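Local coordinates for protein NADH-dependent FAD reductase (Streptomyces globisporus, PDB 4R82) that uses NADH to reduce FAD and supplies the freely diffusing FADH2 to the halogenase and monooxygenase of C-1027 enediyne antibiotic biosynthesis, at residues V34-T48 / L87-A99. Residues are numbered along the deposited sequence; the frame is centred on the assembly and turned at random. Where two conformers were deposited one is given.
With FAD (flavin-adenine dinucleotide), chain K; ACT (acetate ion), chain H.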
ATOM      1  N   VAL A  34      -6.008   5.746   4.123  1.00 11.13           N
ATOM      2  CA  VAL A  34      -5.731   7.058   3.552  1.00  9.35           C
ATOM      3  C   VAL A  34      -4.865   7.799   4.547  1.00 10.33           C
ATOM      4  O   VAL A  34      -5.158   7.788   5.743  1.00 12.15           O
ATOM      5  CB  VAL A  34      -7.034   7.854   3.349  1.00 14.47           C
ATOM      6  CG1 VAL A  34      -6.736   9.184   2.673  1.00 12.13           C
ATOM      7  CG2 VAL A  34      -8.034   7.054   2.517  1.00 13.65           C
ATOM      8  N   THR A  35      -3.795   8.427   4.067  1.00 10.13           N
ATOM      9  CA  THR A  35      -2.960   9.249   4.935  1.00 10.10           C
ATOM     10  C   THR A  35      -2.940  10.677   4.430  1.00 11.22           C
ATOM     11  O   THR A  35      -3.344  10.958   3.291  1.00 12.20           O
ATOM     12  CB  THR A  35      -1.493   8.764   4.971  1.00 10.62           C
ATOM     13  OG1 THR A  35      -0.842   9.125   3.746  1.00 13.17           O
ATOM     14  CG2 THR A  35      -1.424   7.252   5.151  1.00 11.64           C
ATOM     15  N   VAL A  36      -2.462  11.581   5.274  1.00  8.54           N
ATOM     16  CA  VAL A  36      -2.030  12.890   4.785  1.00  8.00           C
ATOM     17  C   VAL A  36      -0.541  12.945   5.059  1.00 11.66           C
ATOM     18  O   VAL A  36      -0.098  12.749   6.200  1.00 11.96           O
ATOM     19  CB  VAL A  36      -2.742  14.058   5.484  1.00 11.25           C
ATOM     20  CG1 VAL A  36      -2.157  15.391   5.027  1.00 11.58           C
ATOM     21  CG2 VAL A  36      -4.244  14.021   5.189  1.00 11.28           C
ATOM     22  N   VAL A  37       0.234  13.173   4.006  1.00 10.30           N
ATOM     23  CA  VAL A  37       1.661  13.396   4.148  1.00 11.22           C
ATOM     24  C   VAL A  37       1.893  14.883   4.358  1.00 10.44           C
ATOM     25  O   VAL A  37       1.330  15.704   3.628  1.00 10.80           O
ATOM     26  CB  VAL A  37       2.409  12.933   2.884  1.00  9.54           C
ATOM     27  CG1 VAL A  37       3.896  13.298   2.961  1.00 11.31           C
ATOM     28  CG2 VAL A  37       2.245  11.426   2.702  1.00  9.55           C
ATOM     29  N   THR A  38       2.718  15.241   5.341  1.00  8.40           N
ATOM     30  CA  THR A  38       3.000  16.651   5.568  1.00  8.91           C
ATOM     31  C   THR A  38       4.490  16.931   5.651  1.00  9.69           C
ATOM     32  O   THR A  38       5.296  16.043   5.966  1.00 11.72           O
ATOM     33  CB  THR A  38       2.319  17.184   6.847  1.00 13.04           C
ATOM     34  OG1 THR A  38       2.729  16.391   7.972  1.00 12.52           O
ATOM     35  CG2 THR A  38       0.797  17.121   6.722  1.00 12.05           C
ATOM     36  N   VAL A  39       4.842  18.177   5.360  1.00 12.77           N
ATOM     37  CA  VAL A  39       6.210  18.649   5.532  1.00 10.16           C
ATOM     38  C   VAL A  39       6.204  19.996   6.221  1.00 14.14           C
ATOM     39  O   VAL A  39       5.193  20.709   6.198  1.00 14.18           O
ATOM     40  CB  VAL A  39       6.946  18.791   4.176  1.00 12.65           C
ATOM     41  CG1 VAL A  39       7.099  17.438   3.502  1.00 12.26           C
ATOM     42  CG2 VAL A  39       6.202  19.768   3.270  1.00 13.07           C
ATOM     43  N   GLY A  40       7.332  20.333   6.843  1.00 11.59           N
ATOM     44  CA  GLY A  40       7.521  21.638   7.440  1.00 12.94           C
ATOM     45  C   GLY A  40       8.256  22.534   6.467  1.00 16.90           C
ATOM     46  O   GLY A  40       7.873  22.637   5.298  1.00 16.91           O
ATOM     47  N   GLY A  41       9.320  23.180   6.928  1.00 16.79           N
ATOM     48  CA  GLY A  41      10.045  24.100   6.075  1.00 20.56           C
ATOM     49  C   GLY A  41       9.391  25.469   6.062  1.00 20.04           C
ATOM     50  O   GLY A  41       8.491  25.749   6.854  1.00 18.21           O
ATOM     51  N   SER A  42       9.822  26.314   5.139  1.00 15.78           N
ATOM     52  CA  SER A  42       9.344  27.689   5.088  0.54 16.65           C
ATOM     53  C   SER A  42       7.870  27.774   4.709  1.00 20.28           C
ATOM     54  O   SER A  42       7.186  28.730   5.071  1.00 21.18           O
ATOM     55  CB  SER A  42      10.190  28.506   4.119  0.54 17.72           C
ATOM     56  OG  SER A  42      11.515  28.601   4.602  0.54 21.13           O
ATOM     57  N   GLU A  43       7.383  26.776   3.979  1.00 16.76           N
ATOM     58  CA  GLU A  43       5.970  26.745   3.606  1.00 20.44           C
ATOM     59  C   GLU A  43       5.413  25.345   3.770  1.00 18.36           C
ATOM     60  O   GLU A  43       5.373  24.580   2.808  1.00 18.54           O
ATOM     61  CB  GLU A  43       5.776  27.203   2.161  1.00 27.55           C
ATOM     62  N   PRO A  44       4.987  25.007   4.996  1.00 16.58           N
ATOM     63  CA  PRO A  44       4.475  23.668   5.274  1.00 15.77           C
ATOM     64  C   PRO A  44       3.309  23.331   4.365  1.00 17.39           C
ATOM     65  O   PRO A  44       2.536  24.215   3.961  1.00 19.99           O
ATOM     66  CB  PRO A  44       4.035  23.759   6.735  1.00 16.78           C
ATOM     67  CG  PRO A  44       4.943  24.832   7.315  1.00 16.37           C
ATOM     68  CD  PRO A  44       5.027  25.841   6.211  1.00 17.06           C
ATOM     69  N   ARG A  45       3.210  22.054   4.026  1.00 12.75           N
ATOM     70  CA  ARG A  45       2.242  21.601   3.040  1.00 14.85           C
ATOM     71  C   ARG A  45       1.771  20.220   3.439  1.00 14.64           C
ATOM     72  O   ARG A  45       2.499  19.475   4.107  1.00 11.89           O
ATOM     73  CB  ARG A  45       2.901  21.544   1.656  1.00 18.64           C
ATOM     74  CG  ARG A  45       1.946  21.266   0.499  1.00 30.32           C
ATOM     75  CD  ARG A  45       1.365  22.553  -0.080  1.00 35.87           C
ATOM     76  NE  ARG A  45       0.560  22.298  -1.276  1.00 37.66           N
ATOM     77  N   GLY A  46       0.542  19.879   3.054  1.00 12.20           N
ATOM     78  CA  GLY A  46       0.049  18.530   3.225  1.00  9.86           C
ATOM     79  C   GLY A  46      -0.501  18.011   1.905  1.00 11.57           C
ATOM     80  O   GLY A  46      -0.873  18.796   1.031  1.00 13.17           O
HETATM   81  N   MSE A  47      -0.538  16.690   1.752  1.00  9.93           N
HETATM   82  CA  MSE A  47      -1.095  16.064   0.545  1.00 10.19           C
HETATM   83  C   MSE A  47      -1.692  14.725   0.915  1.00 10.82           C
HETATM   84  O   MSE A  47      -1.055  13.916   1.592  1.00 11.40           O
HETATM   85  CB  MSE A  47      -0.023  15.853  -0.534  1.00 10.95           C
HETATM   86  CG  MSE A  47      -0.608  15.367  -1.895  1.00 13.73           C
HETATM   87 SE   MSE A  47       0.747  14.688  -3.142  0.62 15.39          SE
HETATM   88  CE  MSE A  47       0.996  12.947  -2.303  1.00 16.85           C
ATOM     89  N   THR A  48      -2.920  14.486   0.480  1.00 11.18           N
ATOM     90  CA  THR A  48      -3.559  13.202   0.735  1.00 10.30           C
ATOM     91  C   THR A  48      -2.854  12.110  -0.075  1.00 11.16           C
ATOM     92  O   THR A  48      -2.535  12.305  -1.265  1.00 10.13           O
ATOM     93  CB  THR A  48      -5.049  13.278   0.391  1.00  9.23           C
ATOM     94  OG1 THR A  48      -5.670  14.259   1.232  1.00 11.80           O
ATOM     95  CG2 THR A  48      -5.722  11.929   0.596  1.00 10.68           C
ATOM     96  N   LEU A  87      -5.244   8.541   8.514  1.00 10.48           N
ATOM     97  CA  LEU A  87      -6.534   9.134   8.837  1.00  9.53           C
ATOM     98  C   LEU A  87      -7.506   8.135   9.436  1.00 11.21           C
ATOM     99  O   LEU A  87      -7.602   6.994   8.988  1.00 11.32           O
ATOM    100  CB  LEU A  87      -7.168   9.808   7.609  1.00  9.38           C
ATOM    101  CG  LEU A  87      -6.391  11.006   7.046  1.00  9.66           C
ATOM    102  CD1 LEU A  87      -7.171  11.617   5.866  1.00 12.30           C
ATOM    103  CD2 LEU A  87      -6.122  12.049   8.130  1.00 13.20           C
ATOM    104  N   GLU A  88      -8.227   8.598  10.452  1.00 10.81           N
ATOM    105  CA  GLU A  88      -9.225   7.826  11.159  1.00 11.23           C
ATOM    106  C   GLU A  88     -10.547   7.799  10.386  1.00 13.69           C
ATOM    107  O   GLU A  88     -10.777   8.629   9.510  1.00 16.61           O
ATOM    108  CB  GLU A  88      -9.382   8.444  12.558  1.00 14.78           C
ATOM    109  CG  GLU A  88     -10.311   7.748  13.511  1.00 18.43           C
ATOM    110  CD  GLU A  88     -11.736   8.241  13.368  1.00 28.09           C
ATOM    111  OE1 GLU A  88     -11.909   9.376  12.866  1.00 26.25           O
ATOM    112  OE2 GLU A  88     -12.671   7.497  13.740  1.00 25.37           O
ATOM    113  N   ALA A  89     -11.411   6.845  10.731  1.00 14.28           N
ATOM    114  CA  ALA A  89     -12.652   6.585  10.012  1.00 17.32           C
ATOM    115  C   ALA A  89     -13.523   7.805   9.720  1.00 20.57           C
ATOM    116  O   ALA A  89     -14.193   7.844   8.692  1.00 26.06           O
ATOM    117  CB  ALA A  89     -13.468   5.529  10.748  1.00 18.02           C
ATOM    118  N   GLY A  90     -13.536   8.787  10.615  1.00 18.11           N
ATOM    119  CA  GLY A  90     -14.397   9.948  10.420  1.00 21.14           C
ATOM    120  C   GLY A  90     -13.731  11.186   9.823  1.00 19.00           C
ATOM    121  O   GLY A  90     -14.257  12.298   9.939  1.00 21.14           O
ATOM    122  N   GLN A  91     -12.588  11.002   9.175  1.00 14.24           N
ATOM    123  CA  GLN A  91     -11.823  12.137   8.665  1.00 14.57           C
ATOM    124  C   GLN A  91     -11.873  12.322   7.151  1.00 13.85           C
ATOM    125  O   GLN A  91     -10.898  12.775   6.542  1.00 16.94           O
ATOM    126  CB  GLN A  91     -10.376  12.043   9.133  1.00 16.00           C
ATOM    127  CG  GLN A  91     -10.250  12.114  10.650  1.00 16.15           C
ATOM    128  CD  GLN A  91      -8.816  12.239  11.093  1.00 15.75           C
ATOM    129  OE1 GLN A  91      -8.012  11.321  10.898  1.00 14.15           O
ATOM    130  NE2 GLN A  91      -8.467  13.398  11.660  1.00 17.81           N
ATOM    131  N   GLU A  92     -13.004  11.987   6.548  1.00 14.82           N
ATOM    132  CA  GLU A  92     -13.165  12.187   5.115  1.00 15.48           C
ATOM    133  C   GLU A  92     -12.976  13.652   4.706  1.00 18.16           C
ATOM    134  O   GLU A  92     -12.449  13.935   3.620  1.00 18.87           O
ATOM    135  CB  GLU A  92     -14.528  11.668   4.651  1.00 19.15           C
ATOM    136  CG  GLU A  92     -14.803  11.957   3.185  1.00 30.91           C
ATOM    137  CD  GLU A  92     -16.102  11.350   2.687  1.00 41.97           C
ATOM    138  OE1 GLU A  92     -16.640  10.448   3.366  1.00 42.52           O
ATOM    139  OE2 GLU A  92     -16.577  11.777   1.609  1.00 44.37           O
ATOM    140  N   LYS A  93     -13.389  14.579   5.568  1.00 16.84           N
ATOM    141  CA  LYS A  93     -13.276  16.002   5.245  1.00 23.84           C
ATOM    142  C   LYS A  93     -11.810  16.389   5.096  1.00 21.82           C
ATOM    143  O   LYS A  93     -11.435  17.103   4.159  1.00 19.57           O
ATOM    144  CB  LYS A  93     -13.949  16.860   6.319  1.00 27.93           C
ATOM    145  CG  LYS A  93     -13.868  18.358   6.062  1.00 31.53           C
ATOM    146  N   ALA A  94     -10.981  15.900   6.012  1.00 15.03           N
ATOM    147  CA  ALA A  94      -9.544  16.146   5.935  1.00 12.55           C
ATOM    148  C   ALA A  94      -8.928  15.504   4.689  1.00 15.71           C
ATOM    149  O   ALA A  94      -8.042  16.087   4.058  1.00 15.81           O
ATOM    150  CB  ALA A  94      -8.842  15.657   7.202  1.00 17.57           C
ATOM    151  N   ALA A  95      -9.386  14.303   4.337  1.00 14.23           N
ATOM    152  CA  ALA A  95      -8.864  13.622   3.156  1.00 13.04           C
ATOM    153  C   ALA A  95      -9.163  14.433   1.900  1.00 12.76           C
ATOM    154  O   ALA A  95      -8.301  14.606   1.039  1.00 13.39           O
ATOM    155  CB  ALA A  95      -9.438  12.224   3.035  1.00 11.42           C
ATOM    156  N   ARG A  96     -10.389  14.928   1.802  1.00 14.43           N
ATOM    157  CA  ARG A  96     -10.763  15.737   0.646  1.00 12.73           C
ATOM    158  C   ARG A  96      -9.995  17.051   0.601  1.00 17.82           C
ATOM    159  O   ARG A  96      -9.550  17.490  -0.465  1.00 17.58           O
ATOM    160  CB  ARG A  96     -12.268  15.980   0.625  1.00 16.99           C
ATOM    161  CG  ARG A  96     -13.058  14.715   0.359  1.00 18.66           C
ATOM    162  CD  ARG A  96     -14.544  15.004   0.216  1.00 23.86           C
ATOM    163  NE  ARG A  96     -15.307  13.763   0.117  1.00 29.65           N
ATOM    164  CZ  ARG A  96     -15.472  13.084  -1.013  1.00 38.46           C
ATOM    165  NH1 ARG A  96     -16.177  11.960  -1.021  1.00 37.72           N
ATOM    166  NH2 ARG A  96     -14.928  13.529  -2.137  1.00 42.81           N
ATOM    167  N   HIS A  97      -9.814  17.662   1.766  1.00 14.59           N
ATOM    168  CA  HIS A  97      -9.172  18.965   1.839  1.00 16.15           C
ATOM    169  C   HIS A  97      -7.730  18.912   1.344  1.00 16.61           C
ATOM    170  O   HIS A  97      -7.284  19.782   0.578  1.00 17.57           O
ATOM    171  CB  HIS A  97      -9.194  19.486   3.272  1.00 17.23           C
ATOM    172  CG  HIS A  97      -8.497  20.795   3.437  1.00 21.23           C
ATOM    173  ND1 HIS A  97      -8.970  21.963   2.876  1.00 26.84           N
ATOM    174  CD2 HIS A  97      -7.350  21.119   4.075  1.00 20.75           C
ATOM    175  CE1 HIS A  97      -8.148  22.953   3.174  1.00 27.39           C
ATOM    176  NE2 HIS A  97      -7.161  22.469   3.904  1.00 27.14           N
ATOM    177  N   PHE A  98      -6.998  17.891   1.777  1.00 13.30           N
ATOM    178  CA  PHE A  98      -5.596  17.768   1.400  1.00 12.22           C
ATOM    179  C   PHE A  98      -5.385  17.115   0.038  1.00 13.52           C
ATOM    180  O   PHE A  98      -4.251  16.933  -0.404  1.00 13.29           O
ATOM    181  CB  PHE A  98      -4.807  17.057   2.508  1.00  9.89           C
ATOM    182  CG  PHE A  98      -4.581  17.926   3.716  1.00 12.86           C
ATOM    183  CD1 PHE A  98      -3.652  18.966   3.667  1.00 12.35           C
ATOM    184  CD2 PHE A  98      -5.315  17.730   4.879  1.00 15.29           C
ATOM    185  CE1 PHE A  98      -3.444  19.781   4.778  1.00 14.88           C
ATOM    186  CE2 PHE A  98      -5.117  18.547   5.991  1.00 15.01           C
ATOM    187  CZ  PHE A  98      -4.187  19.571   5.937  1.00 14.31           C
ATOM    188  N   ALA A  99      -6.483  16.780  -0.635  1.00 12.82           N
ATOM    189  CA  ALA A  99      -6.423  16.328  -2.025  1.00 13.79           C
ATOM    190  C   ALA A  99      -6.781  17.452  -2.998  1.00 13.59           C
ATOM    191  O   ALA A  99      -6.667  17.282  -4.222  1.00 18.19           O
ATOM    192  CB  ALA A  99      -7.345  15.144  -2.237  1.00 14.46           C
TER
HETATM  193  N1  FAD K 209      -1.179  11.766  -5.003  1.00 10.22           N
HETATM  194  C2  FAD K 209       0.015  11.194  -4.993  1.00 10.44           C
HETATM  195  O2  FAD K 209       1.059  11.798  -5.679  1.00 12.15           O
HETATM  196  N3  FAD K 209       0.285  10.065  -4.342  1.00  9.36           N
HETATM  197  C4  FAD K 209      -0.694   9.445  -3.665  1.00 11.38           C
HETATM  198  O4  FAD K 209      -0.430   8.274  -2.980  1.00 10.86           O
HETATM  199  C4X FAD K 209      -2.007   9.996  -3.660  1.00  9.03           C
HETATM  200  N5  FAD K 209      -3.011   9.352  -2.987  1.00 10.30           N
HETATM  201  C5X FAD K 209      -4.251   9.921  -2.971  1.00 10.43           C
HETATM  202  C6  FAD K 209      -5.285   9.263  -2.256  1.00 10.21           C
HETATM  203  C7  FAD K 209      -6.565   9.821  -2.253  1.00 10.38           C
HETATM  204  C7M FAD K 209      -7.714   9.128  -1.484  1.00 11.89           C
HETATM  205  C8  FAD K 209      -6.816  11.026  -2.931  1.00 12.04           C
HETATM  206  C8M FAD K 209      -8.213  11.615  -2.900  1.00 14.49           C
HETATM  207  C9  FAD K 209      -5.792  11.678  -3.635  1.00 10.46           C
HETATM  208  C9A FAD K 209      -4.490  11.122  -3.656  1.00 13.59           C
HETATM  209  N10 FAD K 209      -3.476  11.763  -4.343  1.00 12.60           N
HETATM  210  C10 FAD K 209      -2.238  11.190  -4.341  1.00  9.47           C
HETATM  211  C1' FAD K 209      -3.688  13.011  -5.082  1.00 12.60           C
HETATM  212  C2' FAD K 209      -3.300  14.252  -4.302  1.00 11.72           C
HETATM  213  O2' FAD K 209      -3.832  14.144  -2.990  1.00 12.63           O
HETATM  214  C3' FAD K 209      -3.957  15.464  -4.953  1.00 14.22           C
HETATM  215  O3' FAD K 209      -5.334  15.195  -5.133  1.00 17.99           O
HETATM  216  C4' FAD K 209      -3.393  15.709  -6.318  1.00 19.70           C
HETATM  217  O4' FAD K 209      -2.004  15.536  -6.259  1.00 29.21           O
HETATM  218  C5' FAD K 209      -3.790  17.105  -6.862  1.00 21.74           C
HETATM  219  O5' FAD K 209      -3.095  18.194  -6.231  1.00 32.47           O
HETATM  220  P   FAD K 209      -1.468  18.194  -6.016  1.00 49.19           P
HETATM  221  O1P FAD K 209      -0.910  19.611  -6.061  1.00 58.91           O
HETATM  222  O2P FAD K 209      -0.838  17.375  -7.118  1.00 44.29           O
HETATM  223  O3P FAD K 209      -1.165  17.591  -4.666  1.00 50.05           O
HETATM  224  C   ACT H 206     -11.355  16.129   9.861  1.00 33.79           C
HETATM  225  O   ACT H 206     -11.816  15.398   8.950  1.00 25.37           O
HETATM  226  OXT ACT H 206     -10.905  15.547  10.878  1.00 41.65           O
HETATM  227  CH3 ACT H 206     -11.336  17.623   9.731  1.00 38.20           C
HETATM  228  O   HOH W   1      -6.657   5.040   6.941  1.00 11.12           O
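The short helix 92-97 packs on the beta hairpin of strands 35-39 and 45-48 and forms part of the FAD pocket. T48 and F98 join the two elements. T48 N donates to F98 O (2.9 Å) from above the carbonyl plane. T48 OG1 donates to A95 O (2.7 Å), in the carbonyl plane and on a lone pair. With chi1 at -62° the T48 hydroxyl sits beside its own backbone N, within reach of A95 O. T48 O accepts from FAD O2' (2.8 Å), and A99 O accepts from FAD O3' (2.6 Å). The two segments thus hold neighbouring ribityl hydroxyls.

V36 CG1 makes a CH-pi contact over one face of the F98 ring, 4.0 Å from its centroid. V36 CG2 touches both L87 CD1 (3.8 Å) and F98 CD2 (3.9 Å). The opposite ring face meets H97 CD2. V34 CG1 touches both L87 CD1 and A95 CB. L87 N donates to V34 O, and one water joins V34 N to L87 O.

Strand 45-49 is an edge strand of the seven-stranded sheet within this chain. Strand 35-39 lies between 45-49 and 81-86, and 81-86 runs into L87. Nearby, F172 of strand 171-173 packs on V34 and A95.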